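Serine proteinase inhibitor 1 (Myxoma virus, PDB 6BJ5) inhibits serine endopeptidases as a poxviral member of the serpin family and is important for the virulence of the virus. Local coordinates at residues Thr41-Val46 with Leu144-Arg149; His156-Ser161 with Met180-Thr185; Thr291-Thr296 with Ser310-Thr315. One frame throughout, in Å; residues are numbered along the deposited sequence.

Contact 1 of 3, residues Thr41-Val46 with Leu144-Arg149; sequences TSALSV and LLSSVR
Helix B of the serpin fold (helix 37-49) meets the main beta-sheet here, presenting Ser42, Ala43 and Val46 to Leu144 and Ser146 of strand 142-153, strand 3 of sheet A. The helix axis passes 7.6 Å from the strand axis and runs roughly antiparallel to it, at 148°. Alternate residues of the strand, Leu144 and Ser146, point toward the helix, and the fit is close because the helix offers small side chains: the CA atoms of Ala43 and Ser146 are 5.2 Å apart. Leu144 works with both branches. Leu144 CD1 lies 3.5 Å from Val46 CG1, whereas Leu144 CD2 turns to the helix backbone, 3.5 Å from Ala43 O and 4.0 Å from Ala43 CB. The leucine CG stands trans to the backbone N (chi1 -161°), which swings the fork toward the turn between Ala43 and Val46. Arg76, Phe94 and Phe98 also touch Val46. Two residues along the strand, Ala43 CB rests on Ser146 CB at 3.8 Å, and Ser146 OG passes beside Ser42 CB at 3.4 Å. No hydrogen bond joins the two segments themselves; both buried hydroxyls are satisfied along the helix, Ser146 OG with Gly39 O and Ser42 OG with Tyr38 O. The former ties the strand to the helix just before residues 41-46. A face of small side chains on helix B, lying on the middle of sheet A, is the arrangement of the serpin shutter, the region beneath the place where the sheet opens for the reactive-centre loop.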
ATOM      1  N   THR A  41       1.822  -5.838  -5.127  1.00 26.97           N
ATOM      2  CA  THR A  41       1.997  -7.268  -5.339  1.00 22.14           C
ATOM      3  C   THR A  41       0.858  -7.856  -6.154  1.00 25.44           C
ATOM      4  O   THR A  41       1.083  -8.713  -7.020  1.00 24.59           O
ATOM      5  CB  THR A  41       2.110  -7.958  -3.981  1.00 23.95           C
ATOM      6  OG1 THR A  41       3.350  -7.573  -3.370  1.00 25.91           O
ATOM      7  CG2 THR A  41       2.062  -9.485  -4.125  1.00 18.59           C
ATOM      8  N   SER A  42      -0.383  -7.439  -5.867  1.00 21.02           N
ATOM      9  CA  SER A  42      -1.515  -7.968  -6.624  1.00 22.35           C
ATOM     10  C   SER A  42      -1.448  -7.555  -8.092  1.00 22.38           C
ATOM     11  O   SER A  42      -1.692  -8.377  -8.982  1.00 28.96           O
ATOM     12  CB  SER A  42      -2.823  -7.506  -5.993  1.00 35.71           C
ATOM     13  OG  SER A  42      -2.885  -7.917  -4.635  1.00 50.79           O
ATOM     14  N   ALA A  43      -1.055  -6.309  -8.362  1.00 23.82           N
ATOM     15  CA  ALA A  43      -0.919  -5.833  -9.733  1.00 18.34           C
ATOM     16  C   ALA A  43       0.148  -6.620 -10.484  1.00 30.41           C
ATOM     17  O   ALA A  43      -0.091  -7.117 -11.592  1.00 32.39           O
ATOM     18  CB  ALA A  43      -0.575  -4.338  -9.723  1.00  8.60           C
ATOM     19  N   LEU A  44       1.336  -6.745  -9.883  1.00 26.73           N
ATOM     20  CA  LEU A  44       2.428  -7.493 -10.495  1.00 15.16           C
ATOM     21  C   LEU A  44       2.031  -8.943 -10.747  1.00 19.34           C
ATOM     22  O   LEU A  44       2.462  -9.551 -11.737  1.00  9.72           O
ATOM     23  CB  LEU A  44       3.659  -7.446  -9.596  1.00 16.42           C
ATOM     24  CG  LEU A  44       4.354  -6.118  -9.328  1.00 21.41           C
ATOM     25  CD1 LEU A  44       5.588  -6.341  -8.460  1.00 12.55           C
ATOM     26  CD2 LEU A  44       4.744  -5.470 -10.630  1.00 11.08           C
ATOM     27  N   SER A  45       1.213  -9.511  -9.861  1.00 19.43           N
ATOM     28  CA  SER A  45       0.793 -10.900 -10.009  1.00 23.26           C
ATOM     29  C   SER A  45      -0.071 -11.087 -11.254  1.00 32.80           C
ATOM     30  O   SER A  45       0.084 -12.072 -11.988  1.00 32.99           O
ATOM     31  CB  SER A  45       0.056 -11.332  -8.740  1.00 31.55           C
ATOM     32  OG  SER A  45      -0.363 -12.679  -8.780  1.00 35.21           O
ATOM     33  N   VAL A  46      -0.958 -10.127 -11.528  1.00 37.00           N
ATOM     34  CA  VAL A  46      -1.722 -10.132 -12.776  1.00 17.91           C
ATOM     35  C   VAL A  46      -0.791  -9.932 -13.963  1.00 20.93           C
ATOM     36  O   VAL A  46      -0.833 -10.695 -14.934  1.00 26.51           O
ATOM     37  CB  VAL A  46      -2.814  -9.050 -12.732  1.00 27.96           C
ATOM     38  CG1 VAL A  46      -3.496  -8.926 -14.085  1.00 21.46           C
ATOM     39  CG2 VAL A  46      -3.833  -9.373 -11.639  1.00 15.90           C
ATOM     40  N   LEU A 144      -3.309  -1.966 -16.299  1.00 23.58           N
ATOM     41  CA  LEU A 144      -3.500  -3.011 -15.308  1.00 22.27           C
ATOM     42  C   LEU A 144      -3.776  -2.300 -13.999  1.00 25.89           C
ATOM     43  O   LEU A 144      -2.957  -1.492 -13.551  1.00 18.64           O
ATOM     44  CB  LEU A 144      -2.269  -3.896 -15.175  1.00 27.37           C
ATOM     45  CG  LEU A 144      -2.522  -5.252 -14.524  1.00 39.63           C
ATOM     46  CD1 LEU A 144      -1.432  -6.226 -14.933  1.00 29.65           C
ATOM     47  CD2 LEU A 144      -2.638  -5.177 -13.001  1.00 30.01           C
ATOM     48  N   LEU A 145      -4.924  -2.575 -13.394  1.00 24.00           N
ATOM     49  CA  LEU A 145      -5.345  -1.785 -12.252  1.00 26.53           C
ATOM     50  C   LEU A 145      -5.674  -2.701 -11.075  1.00 36.28           C
ATOM     51  O   LEU A 145      -6.449  -3.661 -11.220  1.00 25.95           O
ATOM     52  CB  LEU A 145      -6.528  -0.893 -12.627  1.00 26.25           C
ATOM     53  CG  LEU A 145      -7.119  -0.149 -11.435  1.00 41.39           C
ATOM     54  CD1 LEU A 145      -6.206   0.984 -11.048  1.00 32.63           C
ATOM     55  CD2 LEU A 145      -8.503   0.366 -11.766  1.00 52.04           C
ATOM     56  N   SER A 146      -5.061  -2.395  -9.922  1.00 28.82           N
ATOM     57  CA  SER A 146      -5.252  -3.095  -8.650  1.00 30.55           C
ATOM     58  C   SER A 146      -5.769  -2.111  -7.598  1.00 33.76           C
ATOM     59  O   SER A 146      -5.102  -1.113  -7.283  1.00 31.48           O
ATOM     60  CB  SER A 146      -3.940  -3.732  -8.177  1.00 36.82           C
ATOM     61  OG  SER A 146      -4.099  -4.455  -6.961  1.00 40.79           O
ATOM     62  N   SER A 147      -6.936  -2.406  -7.033  1.00 21.03           N
ATOM     63  CA  SER A 147      -7.577  -1.542  -6.049  1.00 22.58           C
ATOM     64  C   SER A 147      -7.691  -2.280  -4.723  1.00 33.52           C
ATOM     65  O   SER A 147      -8.118  -3.438  -4.696  1.00 34.90           O
ATOM     66  CB  SER A 147      -8.969  -1.149  -6.514  1.00 23.85           C
ATOM     67  OG  SER A 147      -8.871  -0.322  -7.655  1.00 51.96           O
ATOM     68  N   VAL A 148      -7.333  -1.609  -3.624  1.00 31.80           N
ATOM     69  CA  VAL A 148      -7.429  -2.182  -2.286  1.00 31.97           C
ATOM     70  C   VAL A 148      -8.208  -1.205  -1.421  1.00 30.24           C
ATOM     71  O   VAL A 148      -7.925   0.001  -1.436  1.00 29.44           O
ATOM     72  CB  VAL A 148      -6.051  -2.471  -1.653  1.00 21.68           C
ATOM     73  CG1 VAL A 148      -6.248  -3.152  -0.330  1.00 18.54           C
ATOM     74  CG2 VAL A 148      -5.205  -3.351  -2.550  1.00 18.70           C
ATOM     75  N   ARG A 149      -9.186  -1.719  -0.669  1.00 24.81           N
ATOM     76  CA  ARG A 149      -9.977  -0.868   0.215  1.00 31.58           C
ATOM     77  C   ARG A 149     -10.163  -1.528   1.570  1.00 33.87           C
ATOM     78  O   ARG A 149     -10.378  -2.741   1.659  1.00 27.83           O
ATOM     79  CB  ARG A 149     -11.364  -0.588  -0.352  1.00 31.71           C
ATOM     80  CG  ARG A 149     -11.357   0.095  -1.707  1.00 43.20           C
ATOM     81  CD  ARG A 149     -11.150   1.587  -1.631  1.00 43.44           C
ATOM     82  NE  ARG A 149     -11.430   2.191  -2.934  1.00 58.51           N
ATOM     83  CZ  ARG A 149     -10.654   2.090  -4.013  1.00 64.86           C
ATOM     84  NH1 ARG A 149      -9.512   1.405  -3.971  1.00 53.18           N
ATOM     85  NH2 ARG A 149     -11.030   2.681  -5.146  1.00 72.60           N
TER

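Contact 2 of 3, residues His156-Ser161 with Met180-Thr185; sequences HVFDPS and MNKIDT
Phe158 is held between Met180 and Lys182, which cover its two faces and make up the apolar share of the contact. The aliphatic stem of Lys182 lies over the middle of one ring face, with CD 3.7 Å from the ring centroid. On the opposite face Met180 SD stands 4.4 Å from the Phe158 centroid in a Met-aromatic contact, and its CE adds a CH-pi contact, offset toward the rim. Beyond the stem, Lys182 NZ sits off-centre over the ring as a cation-pi partner.

The polar bonds run as a chain from that ammonium through Asp184 to His156. Lys182 NZ gives a 2.7 Å hydrogen bond to His156 O in the carbonyl plane and forms a salt bridge of 2.9 Å with Asp184 OD2, on the anti lone pair of that oxygen. Asp184 OD1 in turn accepts from His156 ND1 at 3.1 Å; the bond lies in the imidazole plane but reaches the carboxylate from above, the two planes being 46° apart.

At the far end, a water accepts from Asn181 N and donates to Asp159 O, bridging the two backbones. Asp184 would tend to favour a protonated His156, while the nearby lysine, itself fixed at both stem and tip, would oppose it.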
ATOM      1  N   HIS A 156     -11.145  -1.642  20.327  1.00 48.64           N
ATOM      2  CA  HIS A 156     -11.448  -0.713  21.417  1.00 34.26           C
ATOM      3  C   HIS A 156     -11.157   0.692  20.920  1.00 35.28           C
ATOM      4  O   HIS A 156      -9.986   1.078  20.796  1.00 28.62           O
ATOM      5  CB  HIS A 156     -10.612  -1.031  22.649  1.00 29.47           C
ATOM      6  CG  HIS A 156     -10.922  -2.364  23.242  1.00 34.77           C
ATOM      7  ND1 HIS A 156      -9.986  -3.108  23.929  1.00 30.54           N
ATOM      8  CD2 HIS A 156     -12.078  -3.069  23.288  1.00 29.55           C
ATOM      9  CE1 HIS A 156     -10.538  -4.239  24.331  1.00 37.88           C
ATOM     10  NE2 HIS A 156     -11.808  -4.237  23.964  1.00 44.63           N
ATOM     11  N   VAL A 157     -12.225   1.447  20.633  1.00 32.35           N
ATOM     12  CA  VAL A 157     -12.085   2.782  20.059  1.00 29.28           C
ATOM     13  C   VAL A 157     -11.505   3.741  21.088  1.00 32.36           C
ATOM     14  O   VAL A 157     -11.549   3.505  22.296  1.00 37.95           O
ATOM     15  CB  VAL A 157     -13.445   3.296  19.572  1.00 34.52           C
ATOM     16  CG1 VAL A 157     -14.084   2.305  18.607  1.00 24.46           C
ATOM     17  CG2 VAL A 157     -14.334   3.640  20.795  1.00 25.45           C
ATOM     18  N   PHE A 158     -10.959   4.850  20.592  1.00 37.99           N
ATOM     19  CA  PHE A 158     -10.581   5.970  21.440  1.00 27.72           C
ATOM     20  C   PHE A 158     -11.806   6.852  21.694  1.00 32.59           C
ATOM     21  O   PHE A 158     -12.780   6.846  20.937  1.00 37.47           O
ATOM     22  CB  PHE A 158      -9.482   6.819  20.796  1.00 24.58           C
ATOM     23  CG  PHE A 158      -8.144   6.126  20.614  1.00 33.14           C
ATOM     24  CD1 PHE A 158      -7.050   6.495  21.403  1.00 39.28           C
ATOM     25  CD2 PHE A 158      -7.946   5.191  19.578  1.00 22.50           C
ATOM     26  CE1 PHE A 158      -5.798   5.910  21.213  1.00 44.04           C
ATOM     27  CE2 PHE A 158      -6.699   4.588  19.379  1.00 15.58           C
ATOM     28  CZ  PHE A 158      -5.620   4.951  20.189  1.00 42.71           C
ATOM     29  N   ASP A 159     -11.745   7.625  22.771  1.00 32.22           N
ATOM     30  CA  ASP A 159     -12.793   8.578  23.072  1.00 30.71           C
ATOM     31  C   ASP A 159     -12.403   9.935  22.512  1.00 32.30           C
ATOM     32  O   ASP A 159     -11.389  10.499  22.941  1.00 39.51           O
ATOM     33  CB  ASP A 159     -13.014   8.674  24.563  1.00 25.87           C
ATOM     34  CG  ASP A 159     -14.184   9.567  24.921  1.00 41.31           C
ATOM     35  OD1 ASP A 159     -14.589  10.442  24.114  1.00 39.19           O
ATOM     36  OD2 ASP A 159     -14.683   9.404  26.048  1.00 41.03           O
ATOM     37  N   PRO A 160     -13.159  10.484  21.572  1.00 26.23           N
ATOM     38  CA  PRO A 160     -12.767  11.769  20.982  1.00 30.34           C
ATOM     39  C   PRO A 160     -12.670  12.891  21.996  1.00 33.76           C
ATOM     40  O   PRO A 160     -11.820  13.780  21.835  1.00 31.98           O
ATOM     41  CB  PRO A 160     -13.886  12.038  19.969  1.00 26.86           C
ATOM     42  CG  PRO A 160     -14.550  10.736  19.753  1.00 26.89           C
ATOM     43  CD  PRO A 160     -14.429   9.988  21.031  1.00 27.26           C
ATOM     44  N   SER A 161     -13.493  12.858  23.059  1.00 20.99           N
ATOM     45  CA  SER A 161     -13.497  13.944  24.037  1.00 16.55           C
ATOM     46  C   SER A 161     -12.196  14.037  24.830  1.00 24.81           C
ATOM     47  O   SER A 161     -11.936  15.085  25.422  1.00 36.39           O
ATOM     48  CB  SER A 161     -14.676  13.792  25.000  1.00 12.40           C
ATOM     49  OG  SER A 161     -14.537  12.581  25.737  1.00 31.56           O
ATOM     50  N   MET A 180      -4.780  11.457  20.041  1.00 25.60           N
ATOM     51  CA  MET A 180      -5.682  10.538  20.714  1.00 21.32           C
ATOM     52  C   MET A 180      -4.992   9.903  21.918  1.00 27.96           C
ATOM     53  O   MET A 180      -3.761   9.855  22.005  1.00 26.08           O
ATOM     54  CB  MET A 180      -6.151   9.461  19.732  1.00 17.10           C
ATOM     55  CG  MET A 180      -6.704  10.017  18.438  1.00 21.14           C
ATOM     56  SD  MET A 180      -7.351   8.709  17.375  1.00 25.70           S
ATOM     57  CE  MET A 180      -5.882   7.755  16.923  1.00 19.29           C
ATOM     58  N   ASN A 181      -5.802   9.429  22.870  1.00 31.01           N
ATOM     59  CA  ASN A 181      -5.255   8.933  24.127  1.00 34.44           C
ATOM     60  C   ASN A 181      -6.213   7.912  24.721  1.00 37.51           C
ATOM     61  O   ASN A 181      -7.408   8.196  24.868  1.00 34.42           O
ATOM     62  CB  ASN A 181      -5.030  10.088  25.108  1.00 39.38           C
ATOM     63  CG  ASN A 181      -4.424   9.639  26.440  1.00 41.44           C
ATOM     64  OD1 ASN A 181      -4.150   8.460  26.668  1.00 41.36           O
ATOM     65  ND2 ASN A 181      -4.224  10.599  27.330  1.00 37.14           N
ATOM     66  N   LYS A 182      -5.700   6.723  25.039  1.00 24.22           N
ATOM     67  CA  LYS A 182      -6.535   5.704  25.673  1.00 25.69           C
ATOM     68  C   LYS A 182      -5.685   4.740  26.499  1.00 38.15           C
ATOM     69  O   LYS A 182      -4.456   4.641  26.337  1.00 29.16           O
ATOM     70  CB  LYS A 182      -7.353   4.913  24.643  1.00 20.71           C
ATOM     71  CG  LYS A 182      -6.565   3.731  24.011  1.00 25.38           C
ATOM     72  CD  LYS A 182      -7.431   2.976  23.022  1.00 31.20           C
ATOM     73  CE  LYS A 182      -6.614   2.194  22.033  1.00 35.55           C
ATOM     74  NZ  LYS A 182      -7.426   1.038  21.534  1.00 44.01           N
ATOM     75  N   ILE A 183      -6.370   4.010  27.380  1.00 37.47           N
ATOM     76  CA  ILE A 183      -5.785   2.878  28.090  1.00 38.65           C
ATOM     77  C   ILE A 183      -6.391   1.607  27.523  1.00 35.09           C
ATOM     78  O   ILE A 183      -7.602   1.542  27.268  1.00 28.23           O
ATOM     79  CB  ILE A 183      -5.998   2.962  29.611  1.00 29.83           C
ATOM     80  CG1 ILE A 183      -5.093   4.045  30.207  1.00 22.46           C
ATOM     81  CG2 ILE A 183      -5.739   1.614  30.252  1.00 29.41           C
ATOM     82  CD1 ILE A 183      -5.467   4.447  31.618  1.00 37.34           C
ATOM     83  N   ASP A 184      -5.533   0.626  27.260  1.00 29.51           N
ATOM     84  CA  ASP A 184      -5.963  -0.599  26.605  1.00 41.61           C
ATOM     85  C   ASP A 184      -4.874  -1.630  26.859  1.00 37.48           C
ATOM     86  O   ASP A 184      -3.710  -1.276  27.091  1.00 38.53           O
ATOM     87  CB  ASP A 184      -6.198  -0.350  25.100  1.00 55.66           C
ATOM     88  CG  ASP A 184      -6.968  -1.460  24.410  1.00 58.45           C
ATOM     89  OD1 ASP A 184      -7.158  -2.528  25.021  1.00 66.14           O
ATOM     90  OD2 ASP A 184      -7.389  -1.248  23.247  1.00 54.15           O
ATOM     91  N   THR A 185      -5.267  -2.906  26.837  1.00 41.23           N
ATOM     92  CA  THR A 185      -4.341  -4.039  26.902  1.00 50.20           C
ATOM     93  C   THR A 185      -4.135  -4.633  25.518  1.00 43.10           C
ATOM     94  O   THR A 185      -5.095  -5.081  24.869  1.00 29.22           O
ATOM     95  CB  THR A 185      -4.763  -5.102  27.923  1.00 61.67           C
ATOM     96  OG1 THR A 185      -5.286  -4.488  29.111  1.00 72.12           O
ATOM     97  CG2 THR A 185      -3.662  -6.125  28.195  1.00 59.78           C
TER
HETATM   98  O   HOH W   1      -8.452  10.075  22.429  1.00 27.65           O

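Contact 3 of 3, residues Thr291-Thr296 with Ser310-Thr315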
ATOM      1  N   THR A 291       5.335   1.142 -19.272  1.00 30.78           N
ATOM      2  CA  THR A 291       5.991   2.439 -19.198  1.00 31.64           C
ATOM      3  C   THR A 291       5.975   3.024 -17.797  1.00 41.63           C
ATOM      4  O   THR A 291       6.999   3.544 -17.346  1.00 43.84           O
ATOM      5  CB  THR A 291       5.313   3.443 -20.133  1.00 29.89           C
ATOM      6  OG1 THR A 291       5.063   2.847 -21.415  1.00 28.55           O
ATOM      7  CG2 THR A 291       6.201   4.660 -20.287  1.00 37.83           C
ATOM      8  N   LYS A 292       4.859   2.898 -17.070  1.00 35.50           N
ATOM      9  CA  LYS A 292       4.703   3.549 -15.777  1.00 32.78           C
ATOM     10  C   LYS A 292       4.020   2.596 -14.813  1.00 30.72           C
ATOM     11  O   LYS A 292       3.121   1.848 -15.203  1.00 26.63           O
ATOM     12  CB  LYS A 292       3.914   4.875 -15.848  1.00 35.84           C
ATOM     13  CG  LYS A 292       4.363   5.874 -16.905  1.00 40.61           C
ATOM     14  CD  LYS A 292       3.390   7.053 -17.020  1.00 58.40           C
ATOM     15  CE  LYS A 292       3.265   7.561 -18.461  1.00 62.50           C
ATOM     16  NZ  LYS A 292       2.729   8.955 -18.547  1.00 58.47           N
ATOM     17  N   VAL A 293       4.443   2.644 -13.552  1.00 27.22           N
ATOM     18  CA  VAL A 293       3.729   2.004 -12.458  1.00 26.36           C
ATOM     19  C   VAL A 293       3.470   3.082 -11.423  1.00 33.19           C
ATOM     20  O   VAL A 293       4.414   3.641 -10.844  1.00 27.00           O
ATOM     21  CB  VAL A 293       4.498   0.834 -11.832  1.00 28.85           C
ATOM     22  CG1 VAL A 293       3.623   0.182 -10.745  1.00 21.60           C
ATOM     23  CG2 VAL A 293       4.892  -0.186 -12.889  1.00 21.48           C
ATOM     24  N   LEU A 294       2.194   3.404 -11.220  1.00 37.11           N
ATOM     25  CA  LEU A 294       1.784   4.453 -10.303  1.00 30.50           C
ATOM     26  C   LEU A 294       0.807   3.910  -9.278  1.00 23.71           C
ATOM     27  O   LEU A 294      -0.067   3.087  -9.601  1.00 23.26           O
ATOM     28  CB  LEU A 294       1.153   5.625 -11.047  1.00 32.25           C
ATOM     29  CG  LEU A 294       2.071   6.253 -12.092  1.00 44.23           C
ATOM     30  CD1 LEU A 294       1.386   7.444 -12.752  1.00 44.66           C
ATOM     31  CD2 LEU A 294       3.416   6.640 -11.482  1.00 50.07           C
ATOM     32  N   GLN A 295       0.992   4.354  -8.037  1.00 14.69           N
ATOM     33  CA  GLN A 295       0.103   4.018  -6.935  1.00 22.87           C
ATOM     34  C   GLN A 295      -0.329   5.290  -6.213  1.00 27.24           C
ATOM     35  O   GLN A 295       0.508   6.097  -5.785  1.00 22.17           O
ATOM     36  CB  GLN A 295       0.784   3.054  -5.953  1.00 21.30           C
ATOM     37  CG  GLN A 295      -0.196   2.242  -5.141  1.00 25.05           C
ATOM     38  CD  GLN A 295       0.455   1.465  -4.024  1.00 32.51           C
ATOM     39  OE1 GLN A 295       0.837   2.019  -2.985  1.00 33.50           O
ATOM     40  NE2 GLN A 295       0.624   0.167  -4.252  1.00 18.18           N
ATOM     41  N   THR A 296      -1.629   5.466  -6.061  1.00 29.52           N
ATOM     42  CA  THR A 296      -2.143   6.511  -5.198  1.00 24.51           C
ATOM     43  C   THR A 296      -2.852   5.834  -4.034  1.00 21.71           C
ATOM     44  O   THR A 296      -3.701   4.947  -4.231  1.00 19.66           O
ATOM     45  CB  THR A 296      -3.074   7.462  -5.945  1.00 26.12           C
ATOM     46  OG1 THR A 296      -4.259   6.766  -6.314  1.00 39.09           O
ATOM     47  CG2 THR A 296      -2.421   7.971  -7.196  1.00 27.41           C
ATOM     48  N   SER A 310      -6.124   2.126  -1.759  1.00 22.00           N
ATOM     49  CA  SER A 310      -4.972   2.167  -2.646  1.00 21.33           C
ATOM     50  C   SER A 310      -5.328   1.621  -4.025  1.00 30.63           C
ATOM     51  O   SER A 310      -5.975   0.573  -4.147  1.00 21.04           O
ATOM     52  CB  SER A 310      -3.802   1.388  -2.058  1.00 20.48           C
ATOM     53  OG  SER A 310      -2.682   1.499  -2.919  1.00 42.09           O
ATOM     54  N   ASP A 311      -4.870   2.331  -5.059  1.00 31.78           N
ATOM     55  CA  ASP A 311      -5.043   1.911  -6.447  1.00 28.90           C
ATOM     56  C   ASP A 311      -3.688   1.932  -7.129  1.00 29.18           C
ATOM     57  O   ASP A 311      -3.010   2.965  -7.122  1.00 35.71           O
ATOM     58  CB  ASP A 311      -6.025   2.820  -7.176  1.00 28.35           C
ATOM     59  CG  ASP A 311      -7.395   2.784  -6.556  1.00 45.57           C
ATOM     60  OD1 ASP A 311      -7.939   1.668  -6.399  1.00 48.83           O
ATOM     61  OD2 ASP A 311      -7.909   3.862  -6.185  1.00 62.80           O
ATOM     62  N   THR A 312      -3.284   0.793  -7.691  1.00 32.46           N
ATOM     63  CA  THR A 312      -2.024   0.670  -8.416  1.00 29.47           C
ATOM     64  C   THR A 312      -2.316   0.535  -9.899  1.00 23.17           C
ATOM     65  O   THR A 312      -3.128  -0.307 -10.300  1.00 25.84           O
ATOM     66  CB  THR A 312      -1.216  -0.531  -7.917  1.00 31.10           C
ATOM     67  OG1 THR A 312      -0.975  -0.384  -6.512  1.00 25.45           O
ATOM     68  CG2 THR A 312       0.108  -0.634  -8.652  1.00 17.02           C
ATOM     69  N   ALA A 313      -1.680   1.381 -10.701  1.00 22.90           N
ATOM     70  CA  ALA A 313      -1.891   1.413 -12.146  1.00 27.69           C
ATOM     71  C   ALA A 313      -0.593   1.110 -12.886  1.00 23.65           C
ATOM     72  O   ALA A 313       0.373   1.876 -12.781  1.00 31.57           O
ATOM     73  CB  ALA A 313      -2.429   2.779 -12.579  1.00 15.04           C
ATOM     74  N   ILE A 314      -0.589   0.034 -13.674  1.00 21.39           N
ATOM     75  CA  ILE A 314       0.557  -0.333 -14.510  1.00 30.80           C
ATOM     76  C   ILE A 314       0.264   0.065 -15.955  1.00 26.55           C
ATOM     77  O   ILE A 314      -0.731  -0.383 -16.546  1.00 18.69           O
ATOM     78  CB  ILE A 314       0.902  -1.827 -14.389  1.00 24.75           C
ATOM     79  CG1 ILE A 314       1.373  -2.110 -12.962  1.00 24.31           C
ATOM     80  CG2 ILE A 314       2.041  -2.176 -15.371  1.00 22.46           C
ATOM     81  CD1 ILE A 314       1.636  -3.561 -12.630  1.00 17.45           C
ATOM     82  N   THR A 315       1.203   0.815 -16.542  1.00 33.78           N
ATOM     83  CA  THR A 315       1.042   1.683 -17.724  1.00 35.98           C
ATOM     84  C   THR A 315      -0.329   2.284 -17.882  1.00 39.10           C
ATOM     85  O   THR A 315      -0.444   3.507 -17.745  1.00 34.28           O
ATOM     86  CB  THR A 315       1.400   0.949 -19.021  1.00 37.55           C
ATOM     87  OG1 THR A 315       2.822   0.820 -19.088  1.00 52.33           O
ATOM     88  CG2 THR A 315       0.939   1.718 -20.222  1.00 42.44           C
TER
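Leu294 and Ala313 exchange a pair of nearly straight backbone bonds, Leu294 N to Ala313 O at 2.8 Å and Ala313 N to Leu294 O at 2.6 Å, near the open end of an antiparallel hairpin made of strands 293-302 and 305-314. A second hydrogen-bonded pair repeats the pattern, Thr296 N to Asp311 O and Asp311 N to Thr296 O, each 3.0 Å. Strand 305-314 lies between strands 142-153 and 293-302, the place of strand 4 in serpin sheet A; its occupation by the segment that ends the chain is consistent with a cleaved inhibitor whose reactive-centre loop has been inserted.

Side-chain bonding across the strands includes Gln295 NE2 to Thr312 OG1 at 2.8 Å, the hydroxyl lying close to the amide plane. The same nitrogen also binds Ser36 O, so two acceptors fix the rotation of the amide. Gln295 reaches over its partner because its chain is extended, with CG trans to N (chi1 -156°). At the open end Thr315 N donates to Lys292 O, a less straight bond of 137° at the hydrogen, and Thr315 OG1 accepts from Thr291 N.

Outside the polar frame, the two faces of the strands have different surroundings. On one, Val293, Gln295, Thr312 and Ile314 lie toward helix 37-49, where Leu40 touches Gln295 and Ala43 touches both Thr312 and Ile314. On the other, Leu294, Thr296, Asp311 and Ala313 alternate with them; Asp311 OD1 there holds Arg149 in a salt bridge and accepts from Ser147 OG on strand 142-153. Val293 and Ile314 point the same way side by side, and their nearest carbons, Val293 CG1 and Ile314 CG1, stand 3.9 Å apart.

All three contacts reach the same mixed sheet and follow one another along the chain, contact 1 closing before contact 2 opens and contact 2 before contact 3. Contacts 1 and 3 are neighbours, their centres 9 Å apart: strands 142-153 and 305-314 lie side by side, and Val148 N with Ser310 O is one of the bonds that join them. Helix 37-49 covers both, which is consistent with a shutter helix lying over an inserted reactive-centre strand. Contact 2 is remote, centred 34 Å from contact 1 and 36 Å from contact 3, where the chain leaving strand 142-153 packs on strand 173-185 at the far end of the molecule.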